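Local coordinates for protein putative fumarylpyruvate hydrolase (Burkholderia cenocepacia, PDB 4MAQ) that is a putative hydrolase of the fumarylacetoacetate hydrolase (FAH) family, with a fold dominated by mixed beta-sheets and an assembly of two subunits, at residues Phe60-Pro65 with Arg134-Ala139; Asn83-Glu88 with Lys140-Ser145. One frame throughout, in Å; residues are numbered along the deposited sequence.

Interaction 1: Phe60-Pro65 with Arg134-Ala139; sequences FFFTKP and RPWDWA. With EDO (1,2-ethanediol), chain C.
Phe62 and Trp136 mark the closest approach of the two backbones, with their CA atoms 7.8 Å apart, and no hydrogen bond joins strand 61-64 to the 134-139 segment. Trp136 holds the N-cap position of helix 137-140. Two rings two residues apart on the 60-65 segment, Phe60 and Phe62, reach the six-membered end of its indole. Trp136 CH2 lies 3.9 Å from Phe60 CE2, and its neighbour Trp136 CZ3 is 4.2 Å from Phe62 CD1; the Phe60 ring stands about perpendicular to the indole, while that of Phe62 is inclined by about 43°. Each phenylalanine sets CG between its backbone N and carbonyl carbon (chi1 71° and 57°), which sends the two rings the same way. At the other end of the indole, Arg134 O sits in the ring plane, 3.4 Å from Trp136 CD1. Phe61 instead meets the ring of Trp138 of the second subunit. Thr63 OG1 accepts a 3.0 Å hydrogen bond from O1 of 1,2-ethanediol, which also bonds Thr63 of the second subunit, while Asp137 of that subunit bonds Thr63 OG1. The buried aromatic cluster thus joins a sheet strand to a helix start beside the dimer interface of this FAH-family fold.

Interaction 2: Asn83-Glu88 with Lys140-Ser145; sequences NDLHHE and KGFDAS
Lys140, the last residue of helix 137-140, extends its ammonium group to the carboxylate of Glu88, forming a salt bridge of 3.2 Å between Lys140 NZ and Glu88 OE2. The lysine chain bends at chi2 (-64°) and is extended beyond it, carrying NZ across to Glu88; the two side chains cross at about a right angle. A water spans the pair, donating to Glu88 OE2 at 2.7 Å and accepting from Lys140 NZ at the same length. Glu88 was modelled in two conformers and the bridge, described for one, is to that extent doubtful; Lys140 NZ is held also by Asp119 in a salt bridge and by Thr121. Gly141 leaves the helix, and Phe142 then turns inward, its ring tip CZ 3.8 Å from Leu85 CD1 as the two side chains cross obliquely. Phe142 also begins a type II turn, in which Asp143 forms a salt bridge with Arg35 of the second subunit and Ala144 adopts a left-handed conformation. Ser145 closes the turn: its OG donates to Phe142 O at 2.8 Å, and its CB lies 3.4 Å above the plane of the Phe142 ring, over its centre. The loop packs on strand 85-95 of the larger mixed sheet, where Glu88 and Glu90 of that strand and Asp119 of the adjacent strand 111-122 gather, consistent with the acidic cluster that commonly holds a metal in FAH-family proteins.

Interactions 1 and 2 have centres 11 Å apart and share one continuous piece of chain, with helix 137-140 running from the first into the second. Lys64 ties them together: its NZ lies 2.8 Å from Lys140 O and 2.9 Å from Ser145 O, both probable hydrogen bonds, and makes a salt bridge to Asp119. Since the other carboxylate oxygen of Asp119 pairs with Lys140, one aspartate serves both lysines. Phe62 CZ also packs 3.4 Å from Lys140 CE, bringing the aromatic cluster against the lysine chain. The ethanediol, probably from the crystallisation liquor, lies between Thr63 of the two subunits, its O1 11.8 Å from Lys140 NZ and away from the acidic Glu88 and Asp119.

Interaction 1: Phe60-Pro65 with Arg134-Ala139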
loop_
_atom_site.group_PDB
_atom_site.type_symbol
_atom_site.label_atom_id
_atom_site.label_comp_id
_atom_site.label_asym_id
_atom_site.label_seq_id
_atom_site.Cartn_x
_atom_site.Cartn_y
_atom_site.Cartn_z
ATOM N N PHE B 60 14.255 -5.755 6.457
ATOM C CA PHE B 60 13.107 -4.852 6.630
ATOM C C PHE B 60 12.405 -4.707 5.288
ATOM O O PHE B 60 12.948 -5.113 4.246
ATOM C CB PHE B 60 13.529 -3.503 7.224
ATOM C CG PHE B 60 14.318 -2.621 6.291
ATOM C CD1 PHE B 60 15.714 -2.713 6.219
ATOM C CD2 PHE B 60 13.676 -1.656 5.503
ATOM C CE1 PHE B 60 16.446 -1.877 5.360
ATOM C CE2 PHE B 60 14.411 -0.817 4.649
ATOM C CZ PHE B 60 15.796 -0.927 4.571
ATOM N N PHE B 61 11.197 -4.155 5.319
ATOM C CA PHE B 61 10.322 -4.153 4.155
ATOM C C PHE B 61 9.613 -2.837 3.956
ATOM O O PHE B 61 9.216 -2.177 4.921
ATOM C CB PHE B 61 9.246 -5.226 4.323
ATOM C CG PHE B 61 9.801 -6.622 4.343
ATOM C CD1 PHE B 61 10.194 -7.222 5.540
ATOM C CD2 PHE B 61 9.922 -7.341 3.159
ATOM C CE1 PHE B 61 10.724 -8.504 5.540
ATOM C CE2 PHE B 61 10.423 -8.628 3.164
ATOM C CZ PHE B 61 10.825 -9.210 4.349
ATOM N N PHE B 62 9.407 -2.469 2.700
ATOM C CA PHE B 62 8.404 -1.481 2.372
ATOM C C PHE B 62 7.445 -2.141 1.386
ATOM O O PHE B 62 7.598 -3.316 1.080
ATOM C CB PHE B 62 9.057 -0.196 1.839
ATOM C CG PHE B 62 9.931 -0.410 0.637
ATOM C CD1 PHE B 62 11.272 -0.760 0.800
ATOM C CD2 PHE B 62 9.413 -0.265 -0.658
ATOM C CE1 PHE B 62 12.072 -0.973 -0.317
ATOM C CE2 PHE B 62 10.209 -0.470 -1.757
ATOM C CZ PHE B 62 11.531 -0.807 -1.591
ATOM N N THR B 63 6.426 -1.413 0.944
ATOM C CA THR B 63 5.429 -1.965 0.024
ATOM C C THR B 63 5.201 -0.993 -1.127
ATOM O O THR B 63 5.661 0.128 -1.088
ATOM C CB THR B 63 4.105 -2.260 0.767
ATOM O OG1 THR B 63 3.603 -1.037 1.309
ATOM C CG2 THR B 63 4.309 -3.248 1.929
ATOM N N LYS B 64 4.498 -1.466 -2.152
ATOM C CA LYS B 64 3.961 -0.622 -3.198
ATOM C C LYS B 64 2.485 -0.991 -3.341
ATOM O O LYS B 64 2.109 -2.132 -3.056
ATOM C CB LYS B 64 4.662 -0.866 -4.539
ATOM C CG LYS B 64 6.143 -0.478 -4.537
ATOM C CD LYS B 64 6.784 -0.793 -5.900
ATOM C CE LYS B 64 8.305 -0.577 -5.878
ATOM N NZ LYS B 64 8.703 0.851 -6.027
ATOM N N PRO B 65 1.645 -0.056 -3.827
ATOM C CA PRO B 65 0.257 -0.432 -4.056
ATOM C C PRO B 65 0.164 -1.409 -5.231
ATOM O O PRO B 65 0.995 -1.386 -6.145
ATOM C CB PRO B 65 -0.433 0.904 -4.360
ATOM C CG PRO B 65 0.668 1.780 -4.898
ATOM C CD PRO B 65 1.909 1.359 -4.148
ATOM N N ARG B 134 10.453 10.029 8.341
ATOM C CA ARG B 134 9.089 10.087 7.843
ATOM C C ARG B 134 8.857 8.921 6.880
ATOM O O ARG B 134 9.818 8.268 6.437
ATOM C CB ARG B 134 8.832 11.429 7.170
ATOM C CG ARG B 134 8.490 12.519 8.159
ATOM C CD ARG B 134 8.186 13.845 7.493
ATOM N NE ARG B 134 7.871 14.842 8.507
ATOM C CZ ARG B 134 7.454 16.069 8.223
ATOM N NH1 ARG B 134 7.175 16.892 9.208
ATOM N NH2 ARG B 134 7.316 16.455 6.960
ATOM N N PRO B 135 7.583 8.642 6.557
ATOM C CA PRO B 135 7.276 7.461 5.753
ATOM C C PRO B 135 7.827 7.554 4.324
ATOM O O PRO B 135 7.982 8.651 3.774
ATOM C CB PRO B 135 5.733 7.393 5.769
ATOM C CG PRO B 135 5.280 8.722 6.248
ATOM C CD PRO B 135 6.377 9.306 7.072
ATOM N N TRP B 136 8.089 6.391 3.734
ATOM C CA TRP B 136 8.692 6.276 2.411
ATOM C C TRP B 136 7.690 6.144 1.289
ATOM O O TRP B 136 8.089 5.926 0.151
ATOM C CB TRP B 136 9.566 5.029 2.377
ATOM C CG TRP B 136 10.828 5.062 3.249
ATOM C CD1 TRP B 136 11.118 5.887 4.325
ATOM C CD2 TRP B 136 11.944 4.204 3.079
ATOM N NE1 TRP B 136 12.385 5.572 4.826
ATOM C CE2 TRP B 136 12.900 4.527 4.088
ATOM C CE3 TRP B 136 12.222 3.155 2.183
ATOM C CZ2 TRP B 136 14.128 3.856 4.200
ATOM C CZ3 TRP B 136 13.446 2.491 2.296
ATOM C CH2 TRP B 136 14.377 2.834 3.302
ATOM N N ASP B 137 6.402 6.261 1.579
ATOM C CA ASP B 137 5.396 5.981 0.555
ATOM C C ASP B 137 5.495 6.876 -0.665
ATOM O O ASP B 137 5.365 6.399 -1.788
ATOM C CB ASP B 137 3.972 6.086 1.137
ATOM C CG ASP B 137 3.782 5.275 2.435
ATOM O OD1 ASP B 137 4.412 5.602 3.445
ATOM O OD2 ASP B 137 2.983 4.326 2.435
ATOM N N TRP B 138 5.706 8.176 -0.468
ATOM C CA TRP B 138 5.906 9.038 -1.617
ATOM C C TRP B 138 7.139 8.614 -2.441
ATOM O O TRP B 138 7.121 8.704 -3.666
ATOM C CB TRP B 138 6.008 10.493 -1.174
ATOM C CG TRP B 138 4.715 11.289 -1.122
ATOM C CD1 TRP B 138 4.640 12.647 -1.142
ATOM C CD2 TRP B 138 3.345 10.814 -1.037
ATOM N NE1 TRP B 138 3.337 13.055 -1.091
ATOM C CE2 TRP B 138 2.517 11.960 -1.032
ATOM C CE3 TRP B 138 2.740 9.549 -0.989
ATOM C CZ2 TRP B 138 1.119 11.877 -0.965
ATOM C CZ3 TRP B 138 1.335 9.477 -0.946
ATOM C CH2 TRP B 138 0.557 10.631 -0.924
ATOM N N ALA B 139 8.199 8.178 -1.752
ATOM C CA ALA B 139 9.436 7.786 -2.414
ATOM C C ALA B 139 9.287 6.468 -3.192
ATOM O O ALA B 139 9.934 6.295 -4.227
ATOM C CB ALA B 139 10.571 7.702 -1.426
HETATM C C1 EDO C . 0.924 -0.171 -0.362
HETATM O O1 EDO C . 2.092 0.612 -0.624
HETATM C C2 EDO C . -0.151 0.571 0.409
HETATM O O2 EDO C . 0.246 0.850 1.760
#

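Interaction 2: Asn83-Glu88 with Lys140-Ser145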
loop_
_atom_site.group_PDB
_atom_site.type_symbol
_atom_site.label_atom_id
_atom_site.label_comp_id
_atom_site.label_asym_id
_atom_site.label_seq_id
_atom_site.Cartn_x
_atom_site.Cartn_y
_atom_site.Cartn_z
ATOM N N ASN B 83 13.313 14.977 -9.326
ATOM C CA ASN B 83 14.359 15.223 -10.301
ATOM C C ASN B 83 15.403 14.107 -10.175
ATOM O O ASN B 83 16.504 14.230 -10.704
ATOM C CB ASN B 83 15.043 16.582 -10.049
ATOM C CG ASN B 83 14.061 17.738 -9.850
ATOM O OD1 ASN B 83 13.292 18.071 -10.748
ATOM N ND2 ASN B 83 14.099 18.367 -8.660
ATOM N N ASP B 84 15.039 12.992 -9.536
ATOM C CA ASP B 84 16.034 11.948 -9.236
ATOM C C ASP B 84 15.383 10.558 -9.095
ATOM O O ASP B 84 15.220 10.032 -7.995
ATOM C CB ASP B 84 16.844 12.338 -7.980
ATOM C CG ASP B 84 18.112 11.509 -7.796
ATOM O OD1 ASP B 84 18.634 10.955 -8.786
ATOM O OD2 ASP B 84 18.589 11.433 -6.649
ATOM N N LEU B 85 15.003 9.989 -10.237
ATOM C CA LEU B 85 14.348 8.671 -10.316
ATOM C C LEU B 85 15.415 7.602 -10.368
ATOM O O LEU B 85 16.255 7.633 -11.267
ATOM C CB LEU B 85 13.496 8.603 -11.567
ATOM C CG LEU B 85 12.647 7.350 -11.750
ATOM C CD1 LEU B 85 11.515 7.268 -10.740
ATOM C CD2 LEU B 85 12.082 7.407 -13.153
ATOM N N HIS B 86 15.404 6.670 -9.411
ATOM C CA HIS B 86 16.410 5.610 -9.417
ATOM C C HIS B 86 15.839 4.254 -9.787
ATOM O O HIS B 86 14.654 3.992 -9.541
ATOM C CB HIS B 86 17.117 5.528 -8.068
ATOM C CG HIS B 86 18.149 6.602 -7.904
ATOM N ND1 HIS B 86 19.305 6.429 -7.178
ATOM C CD2 HIS B 86 18.208 7.858 -8.414
ATOM C CE1 HIS B 86 20.019 7.541 -7.221
ATOM N NE2 HIS B 86 19.380 8.419 -7.974
ATOM N N HIS B 87 16.701 3.390 -10.332
ATOM C CA HIS B 87 16.344 2.005 -10.674
ATOM C C HIS B 87 17.002 1.017 -9.730
ATOM O O HIS B 87 18.146 1.211 -9.323
ATOM C CB HIS B 87 16.808 1.651 -12.107
ATOM C CG HIS B 87 18.285 1.853 -12.350
ATOM N ND1 HIS B 87 19.254 0.975 -11.894
ATOM C CD2 HIS B 87 18.953 2.846 -12.987
ATOM C CE1 HIS B 87 20.451 1.413 -12.271
ATOM N NE2 HIS B 87 20.295 2.562 -12.909
ATOM N N GLU B 88 16.274 -0.053 -9.430
ATOM C CA GLU B 88 16.824 -1.229 -8.757
ATOM C C GLU B 88 16.224 -2.478 -9.388
ATOM O O GLU B 88 15.029 -2.764 -9.204
ATOM C CB GLU B 88 16.506 -1.219 -7.262
ATOM C CG GLU B 88 17.227 -0.140 -6.488
ATOM C CD GLU B 88 16.645 0.032 -5.116
ATOM O OE1 GLU B 88 16.541 -0.977 -4.399
ATOM O OE2 GLU B 88 16.270 1.159 -4.767
ATOM N N LYS B 140 8.463 5.546 -2.677
ATOM C CA LYS B 140 8.508 4.167 -3.138
ATOM C C LYS B 140 7.218 3.647 -3.753
ATOM O O LYS B 140 7.267 2.637 -4.473
ATOM C CB LYS B 140 8.851 3.253 -1.967
ATOM C CG LYS B 140 10.341 3.233 -1.590
ATOM C CD LYS B 140 11.248 2.664 -2.700
ATOM C CE LYS B 140 12.636 2.339 -2.131
ATOM N NZ LYS B 140 13.504 1.802 -3.205
ATOM N N GLY B 141 6.085 4.292 -3.454
ATOM C CA GLY B 141 4.765 3.736 -3.794
ATOM C C GLY B 141 3.945 4.559 -4.748
ATOM O O GLY B 141 2.704 4.522 -4.739
ATOM N N PHE B 142 4.647 5.287 -5.602
ATOM C CA PHE B 142 4.038 6.222 -6.541
ATOM C C PHE B 142 3.541 5.520 -7.825
ATOM O O PHE B 142 3.657 4.286 -7.962
ATOM C CB PHE B 142 5.035 7.370 -6.838
ATOM C CG PHE B 142 6.331 6.891 -7.430
ATOM C CD1 PHE B 142 7.396 6.475 -6.601
ATOM C CD2 PHE B 142 6.469 6.790 -8.815
ATOM C CE1 PHE B 142 8.571 6.010 -7.167
ATOM C CE2 PHE B 142 7.642 6.300 -9.376
ATOM C CZ PHE B 142 8.697 5.909 -8.557
ATOM N N ASP B 143 2.978 6.276 -8.766
ATOM C CA ASP B 143 2.421 5.636 -9.962
ATOM C C ASP B 143 3.487 4.975 -10.803
ATOM O O ASP B 143 4.559 5.562 -11.016
ATOM C CB ASP B 143 1.672 6.652 -10.823
ATOM C CG ASP B 143 0.453 7.219 -10.133
ATOM O OD1 ASP B 143 -0.081 6.573 -9.197
ATOM O OD2 ASP B 143 0.006 8.313 -10.534
ATOM N N ALA B 144 3.194 3.773 -11.299
ATOM C CA ALA B 144 4.125 3.066 -12.198
ATOM C C ALA B 144 5.499 2.906 -11.544
ATOM O O ALA B 144 6.531 2.875 -12.238
ATOM C CB ALA B 144 4.242 3.748 -13.578
ATOM N N SER B 145 5.511 2.709 -10.226
ATOM C CA SER B 145 6.763 2.548 -9.493
ATOM C C SER B 145 7.277 1.110 -9.441
ATOM O O SER B 145 8.342 0.868 -8.892
ATOM C CB SER B 145 6.604 3.110 -8.077
ATOM O OG SER B 145 5.602 2.399 -7.348
HETATM O O HOH W 1 15.998 1.519 -2.113
#